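Long-range contact in mandelate racemase/muconate lactonizing enzyme family protein (Bradyrhizobium sp. ORS 278, PDB 3TOY), which belongs to the mandelate racemase/muconate lactonizing enzyme family of the enolase superfamily, with an N-terminal capping domain and a barrel domain: residues A[145-159]-A[358-370]. Sequence-based numbering, arbitrary orientation. Where two conformers were deposited one is given.
Sequences PVVELLGGSARPIPA and DGKVTAKGPGLGL. With P4C (O-acetaldehydyl-hexaethylene glycol), chain H; P4C (O-acetaldehydyl-hexaethylene glycol), chain R.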
loop_
_atom_site.group_PDB
_atom_site.type_symbol
_atom_site.label_atom_id
_atom_site.label_comp_id
_atom_site.label_asym_id
_atom_site.label_seq_id
_atom_site.Cartn_x
_atom_site.Cartn_y
_atom_site.Cartn_z
ATOM N N PRO A 145 1.079 3.269 47.684
ATOM C CA PRO A 145 1.989 3.351 46.544
ATOM C C PRO A 145 1.219 3.824 45.299
ATOM O O PRO A 145 0.031 3.521 45.140
ATOM C CB PRO A 145 2.466 1.904 46.358
ATOM C CG PRO A 145 1.444 1.044 47.032
ATOM C CD PRO A 145 0.908 1.894 48.181
ATOM N N VAL A 146 1.885 4.550 44.417
ATOM C CA VAL A 146 1.212 4.988 43.180
ATOM C C VAL A 146 0.571 3.809 42.438
ATOM O O VAL A 146 -0.535 3.943 41.912
ATOM C CB VAL A 146 2.163 5.746 42.239
ATOM C CG1 VAL A 146 1.497 5.991 40.854
ATOM C CG2 VAL A 146 2.596 7.074 42.880
ATOM N N VAL A 147 1.248 2.662 42.384
ATOM C CA VAL A 147 0.684 1.510 41.645
ATOM C C VAL A 147 -0.731 1.148 42.108
ATOM O O VAL A 147 -1.594 0.850 41.295
ATOM C CB VAL A 147 1.626 0.271 41.652
ATOM C CG1 VAL A 147 1.837 -0.242 43.071
ATOM C CG2 VAL A 147 1.078 -0.873 40.733
ATOM N N GLU A 148 -0.999 1.188 43.420
ATOM C CA GLU A 148 -2.379 0.957 43.891
ATOM C C GLU A 148 -3.353 2.058 43.490
ATOM O O GLU A 148 -4.528 1.778 43.220
ATOM C CB GLU A 148 -2.410 0.748 45.420
ATOM C CG GLU A 148 -1.772 -0.578 45.793
ATOM C CD GLU A 148 -1.608 -0.758 47.297
ATOM O OE1 GLU A 148 -2.149 0.075 48.071
ATOM O OE2 GLU A 148 -0.938 -1.739 47.688
ATOM N N LEU A 149 -2.888 3.302 43.426
ATOM C CA LEU A 149 -3.757 4.370 42.964
ATOM C C LEU A 149 -4.208 4.080 41.526
ATOM O O LEU A 149 -5.338 4.386 41.148
ATOM C CB LEU A 149 -3.026 5.706 42.986
ATOM C CG LEU A 149 -2.630 6.293 44.339
ATOM C CD1 LEU A 149 -2.211 7.723 44.116
ATOM C CD2 LEU A 149 -3.796 6.209 45.313
ATOM N N LEU A 150 -3.310 3.469 40.753
ATOM C CA LEU A 150 -3.551 3.184 39.333
ATOM C C LEU A 150 -4.383 1.915 39.083
ATOM O O LEU A 150 -4.593 1.512 37.923
ATOM C CB LEU A 150 -2.208 3.104 38.600
ATOM C CG LEU A 150 -1.368 4.386 38.676
ATOM C CD1 LEU A 150 0.012 4.192 38.025
ATOM C CD2 LEU A 150 -2.123 5.589 38.084
ATOM N N GLY A 151 -4.865 1.291 40.158
ATOM C CA GLY A 151 -5.771 0.140 40.042
ATOM C C GLY A 151 -5.024 -1.173 39.944
ATOM O O GLY A 151 -5.629 -2.211 39.662
ATOM N N GLY A 152 -3.714 -1.135 40.174
ATOM C CA GLY A 152 -2.895 -2.345 40.141
ATOM C C GLY A 152 -2.374 -2.724 41.519
ATOM O O GLY A 152 -2.840 -2.193 42.540
ATOM N N SER A 153 -1.409 -3.643 41.550
ATOM C CA SER A 153 -0.776 -4.068 42.796
ATOM C C SER A 153 0.740 -4.080 42.676
ATOM O O SER A 153 1.287 -4.230 41.585
ATOM C CB SER A 153 -1.293 -5.458 43.218
ATOM O OG SER A 153 -0.920 -6.476 42.289
ATOM N N ALA A 154 1.423 -3.915 43.803
ATOM C CA ALA A 154 2.879 -3.894 43.807
ATOM C C ALA A 154 3.349 -5.324 43.803
ATOM O O ALA A 154 3.238 -6.029 44.805
ATOM C CB ALA A 154 3.412 -3.179 45.047
ATOM N N ARG A 155 3.871 -5.751 42.671
ATOM C CA ARG A 155 4.333 -7.106 42.517
ATOM C C ARG A 155 5.633 -7.159 41.738
ATOM O O ARG A 155 6.017 -6.185 41.078
ATOM C CB ARG A 155 3.270 -7.934 41.821
ATOM C CG ARG A 155 2.841 -7.365 40.496
ATOM C CD ARG A 155 1.489 -7.940 40.130
ATOM N NE ARG A 155 0.986 -7.345 38.903
ATOM C CZ ARG A 155 1.513 -7.569 37.704
ATOM N NH1 ARG A 155 2.567 -8.375 37.575
ATOM N NH2 ARG A 155 0.994 -6.981 36.637
ATOM N N PRO A 156 6.334 -8.289 41.854
ATOM C CA PRO A 156 7.663 -8.453 41.300
ATOM C C PRO A 156 7.604 -8.366 39.776
ATOM O O PRO A 156 6.827 -9.082 39.143
ATOM C CB PRO A 156 8.064 -9.871 41.746
ATOM C CG PRO A 156 7.167 -10.177 42.907
ATOM C CD PRO A 156 5.889 -9.477 42.613
ATOM N N ILE A 157 8.395 -7.460 39.216
ATOM C CA ILE A 157 8.527 -7.309 37.761
ATOM C C ILE A 157 9.899 -7.824 37.304
ATOM O O ILE A 157 10.928 -7.465 37.889
ATOM C CB ILE A 157 8.435 -5.812 37.360
ATOM C CG1 ILE A 157 7.129 -5.180 37.854
ATOM C CG2 ILE A 157 8.595 -5.660 35.821
ATOM C CD1 ILE A 157 5.867 -5.773 37.217
ATOM N N PRO A 158 9.933 -8.660 36.241
ATOM C CA PRO A 158 11.247 -9.132 35.805
ATOM C C PRO A 158 12.165 -7.963 35.461
ATOM O O PRO A 158 11.729 -6.968 34.852
ATOM C CB PRO A 158 10.941 -9.979 34.559
ATOM C CG PRO A 158 9.481 -10.337 34.670
ATOM C CD PRO A 158 8.829 -9.211 35.443
ATOM N N ALA A 159 13.427 -8.086 35.859
ATOM C CA ALA A 159 14.391 -7.031 35.673
ATOM C C ALA A 159 15.629 -7.529 34.945
ATOM O O ALA A 159 15.946 -8.733 34.957
ATOM C CB ALA A 159 14.789 -6.432 37.042
ATOM N N ASP A 358 15.755 -11.880 43.560
ATOM C CA ASP A 358 15.527 -12.963 42.607
ATOM C C ASP A 358 15.308 -12.387 41.210
ATOM O O ASP A 358 14.414 -12.816 40.491
ATOM C CB ASP A 358 14.305 -13.799 43.004
ATOM C CG ASP A 358 14.201 -15.102 42.211
ATOM O OD1 ASP A 358 15.245 -15.603 41.754
ATOM O OD2 ASP A 358 13.077 -15.632 42.050
ATOM N N GLY A 359 16.132 -11.411 40.838
ATOM C CA GLY A 359 16.067 -10.796 39.512
ATOM C C GLY A 359 14.773 -10.062 39.207
ATOM O O GLY A 359 14.433 -9.861 38.037
ATOM N N LYS A 360 14.034 -9.667 40.241
ATOM C CA LYS A 360 12.800 -8.914 40.021
ATOM C C LYS A 360 12.744 -7.698 40.917
ATOM O O LYS A 360 13.449 -7.629 41.928
ATOM C CB LYS A 360 11.569 -9.789 40.247
ATOM C CG LYS A 360 11.572 -11.032 39.376
ATOM C CD LYS A 360 10.285 -11.813 39.506
ATOM C CE LYS A 360 10.442 -13.173 38.829
ATOM N NZ LYS A 360 9.254 -14.042 39.011
ATOM N N VAL A 361 11.913 -6.732 40.542
ATOM C CA VAL A 361 11.803 -5.503 41.314
ATOM C C VAL A 361 10.342 -5.251 41.677
ATOM O O VAL A 361 9.444 -5.399 40.844
ATOM C CB VAL A 361 12.399 -4.310 40.561
ATOM C CG1 VAL A 361 11.983 -2.993 41.201
ATOM C CG2 VAL A 361 13.918 -4.428 40.460
ATOM N N THR A 362 10.092 -4.908 42.940
ATOM C CA THR A 362 8.717 -4.651 43.404
ATOM C C THR A 362 8.546 -3.183 43.810
ATOM O O THR A 362 9.414 -2.628 44.486
ATOM C CB THR A 362 8.381 -5.545 44.607
ATOM O OG1 THR A 362 8.451 -6.921 44.204
ATOM C CG2 THR A 362 7.006 -5.256 45.102
ATOM N N ALA A 363 7.445 -2.550 43.397
ATOM C CA ALA A 363 7.192 -1.142 43.716
ATOM C C ALA A 363 7.160 -0.948 45.230
ATOM O O ALA A 363 6.599 -1.773 45.938
ATOM C CB ALA A 363 5.874 -0.710 43.168
ATOM N N LYS A 364 7.719 0.167 45.678
ATOM C CA LYS A 364 7.727 0.568 47.092
ATOM C C LYS A 364 7.014 1.892 47.216
ATOM O O LYS A 364 7.287 2.816 46.445
ATOM C CB LYS A 364 9.166 0.734 47.564
ATOM C CG LYS A 364 9.689 -0.441 48.387
ATOM C CD LYS A 364 9.297 -1.782 47.772
ATOM C CE LYS A 364 9.646 -2.945 48.693
ATOM N NZ LYS A 364 9.353 -4.249 48.053
ATOM N N GLY A 365 6.097 1.994 48.180
ATOM C CA GLY A 365 5.433 3.275 48.468
ATOM C C GLY A 365 5.881 3.822 49.828
ATOM O O GLY A 365 6.901 3.389 50.363
ATOM N N PRO A 366 5.137 4.790 50.380
ATOM C CA PRO A 366 3.972 5.426 49.776
ATOM C C PRO A 366 4.418 6.311 48.616
ATOM O O PRO A 366 5.600 6.622 48.509
ATOM C CB PRO A 366 3.435 6.305 50.916
ATOM C CG PRO A 366 4.638 6.665 51.683
ATOM C CD PRO A 366 5.495 5.422 51.667
ATOM N N GLY A 367 3.479 6.726 47.774
ATOM C CA GLY A 367 3.817 7.468 46.550
ATOM C C GLY A 367 4.711 6.608 45.664
ATOM O O GLY A 367 4.444 5.419 45.491
ATOM N N LEU A 368 5.791 7.198 45.150
ATOM C CA LEU A 368 6.767 6.471 44.350
ATOM C C LEU A 368 7.899 5.893 45.181
ATOM O O LEU A 368 8.823 5.294 44.636
ATOM C CB LEU A 368 7.360 7.364 43.250
ATOM C CG LEU A 368 6.354 7.905 42.225
ATOM C CD1 LEU A 368 7.057 8.941 41.351
ATOM C CD2 LEU A 368 5.717 6.780 41.373
ATOM N N GLY A 369 7.838 6.073 46.500
ATOM C CA GLY A 369 8.896 5.578 47.362
ATOM C C GLY A 369 10.169 6.380 47.201
ATOM O O GLY A 369 11.261 5.843 47.313
ATOM N N LEU A 370 10.031 7.675 46.936
ATOM C CA LEU A 370 11.187 8.533 46.726
ATOM C C LEU A 370 11.224 9.598 47.829
ATOM O O LEU A 370 10.442 10.541 47.809
ATOM C CB LEU A 370 11.120 9.210 45.350
ATOM C CG LEU A 370 11.109 8.298 44.109
ATOM C CD1 LEU A 370 11.042 9.155 42.840
ATOM C CD2 LEU A 370 12.330 7.417 44.087
HETATM O O1 P4C H . -4.060 2.314 29.849
HETATM C C2 P4C H . -3.126 2.293 30.939
HETATM C C3 P4C H . -3.662 1.474 32.110
HETATM O O4 P4C H . -4.425 2.302 32.995
HETATM C C5 P4C H . -4.275 1.908 34.370
HETATM C C6 P4C H . -5.205 2.692 35.294
HETATM O O7 P4C H . -4.721 4.022 35.480
HETATM C C8 P4C H . -5.689 4.972 35.939
HETATM C C9 P4C H . -5.116 6.372 35.723
HETATM O O10 P4C H . -5.831 7.037 34.675
HETATM C C11 P4C H . -5.109 8.119 34.088
HETATM C C12 P4C H . -5.829 8.574 32.820
HETATM O O13 P4C H . -5.598 7.663 31.738
HETATM C C14 P4C H . -6.008 8.220 30.483
HETATM C C15 P4C H . -5.987 7.137 29.406
HETATM O O16 P4C H . -4.685 7.059 28.820
HETATM O O1 P4C R . 7.239 -11.266 23.875
HETATM C C2 P4C R . 7.515 -10.654 25.143
HETATM C C3 P4C R . 6.995 -11.514 26.293
HETATM O O4 P4C R . 6.929 -10.670 27.447
HETATM C C5 P4C R . 6.505 -11.337 28.641
HETATM C C6 P4C R . 7.297 -10.831 29.853
HETATM O O7 P4C R . 8.559 -11.498 29.893
HETATM C C8 P4C R . 9.507 -11.026 30.867
HETATM C C9 P4C R . 10.148 -12.247 31.547
HETATM O O10 P4C R . 11.387 -12.660 30.972
HETATM C C11 P4C R . 11.663 -14.064 31.152
HETATM C C12 P4C R . 11.010 -14.918 30.067
HETATM O O13 P4C R . 11.962 -15.744 29.384
HETATM C C14 P4C R . 11.530 -16.185 28.088
HETATM C C15 P4C R . 12.027 -15.279 26.956
HETATM O O16 P4C R . 13.031 -15.899 26.135
HETATM C C17 P4C R . 13.851 -14.962 25.418
HETATM C C18 P4C R . 15.170 -15.584 24.945
HETATM O O19 P4C R . 16.168 -15.524 25.977
HETATM C C20 P4C R . 17.155 -16.556 25.881
HETATM C C21 P4C R . 17.897 -16.722 27.209
HETATM O O22 P4C R . 17.075 -17.376 28.183
HETATM O O HOH W 1 5.798 -3.499 41.382
HETATM O O HOH W 2 15.985 -11.268 35.906
#
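Val146 and Leu368 mark the tightly packed end of this contact: Val146 CG2 lies 3.5 Å from Leu368 CD2, closer than carbon atoms usually pack, and the two side chains meet at a slant. Val146 turns CG1 anti to its backbone N (chi1 171°), which leaves CG2 beside that N and facing Leu368. The same valine donates its N-H to Gly367 O (2.9 Å, 161° at the hydrogen), and Pro145 CA adds a C-H...O contact to this oxygen. Gly367 lies within the type II' turn 366-369, and its carbonyl meets the start of helix 146-149, where Pro145 is the N-cap. Gly365 CA lies 3.9 Å from Pro145 CB.

Midway, the methyls of Ala154 and Ala363 meet at 4.0 Å (CB to CB), and a water links the backbones, donating to Arg155 O and accepting from Ala363 N. At the far end pairing is antiparallel: Ile157 N-H hydrogen-bonds Val361 O at 2.8 Å, Val361 N returns the bond to Ile157 O, and Ala159 N donates to Gly359 O.

The solvent side differs in exposure: Lys360 runs extended past exposed Pro156, its CD 3.7 Å from Pro156 CB, and its amino end leads away. Thr362 points the same way as that proline, OG1 touching Pro156 CG at 3.7 Å. On the buried side Ala159 CB meets Val361 CG2 at 4.1 Å.

Strand 157-162 belongs to the barrel domain, parallel to strands 186-190 and 340-342; short strand 360-361 adds antiparallel pairing at residues 157-159. Pro158 CG touches one P4C, and Leu150 lines another P4C pocket. Val361 also packs on Leu340 and Val342. His329 of helix 324-330 hydrogen-bonds Val147 N through ND1 and Lys364 O through NE2, while from helix 122-142 Met132 packs on Leu368 and Asp136 OD1 accepts its N-H.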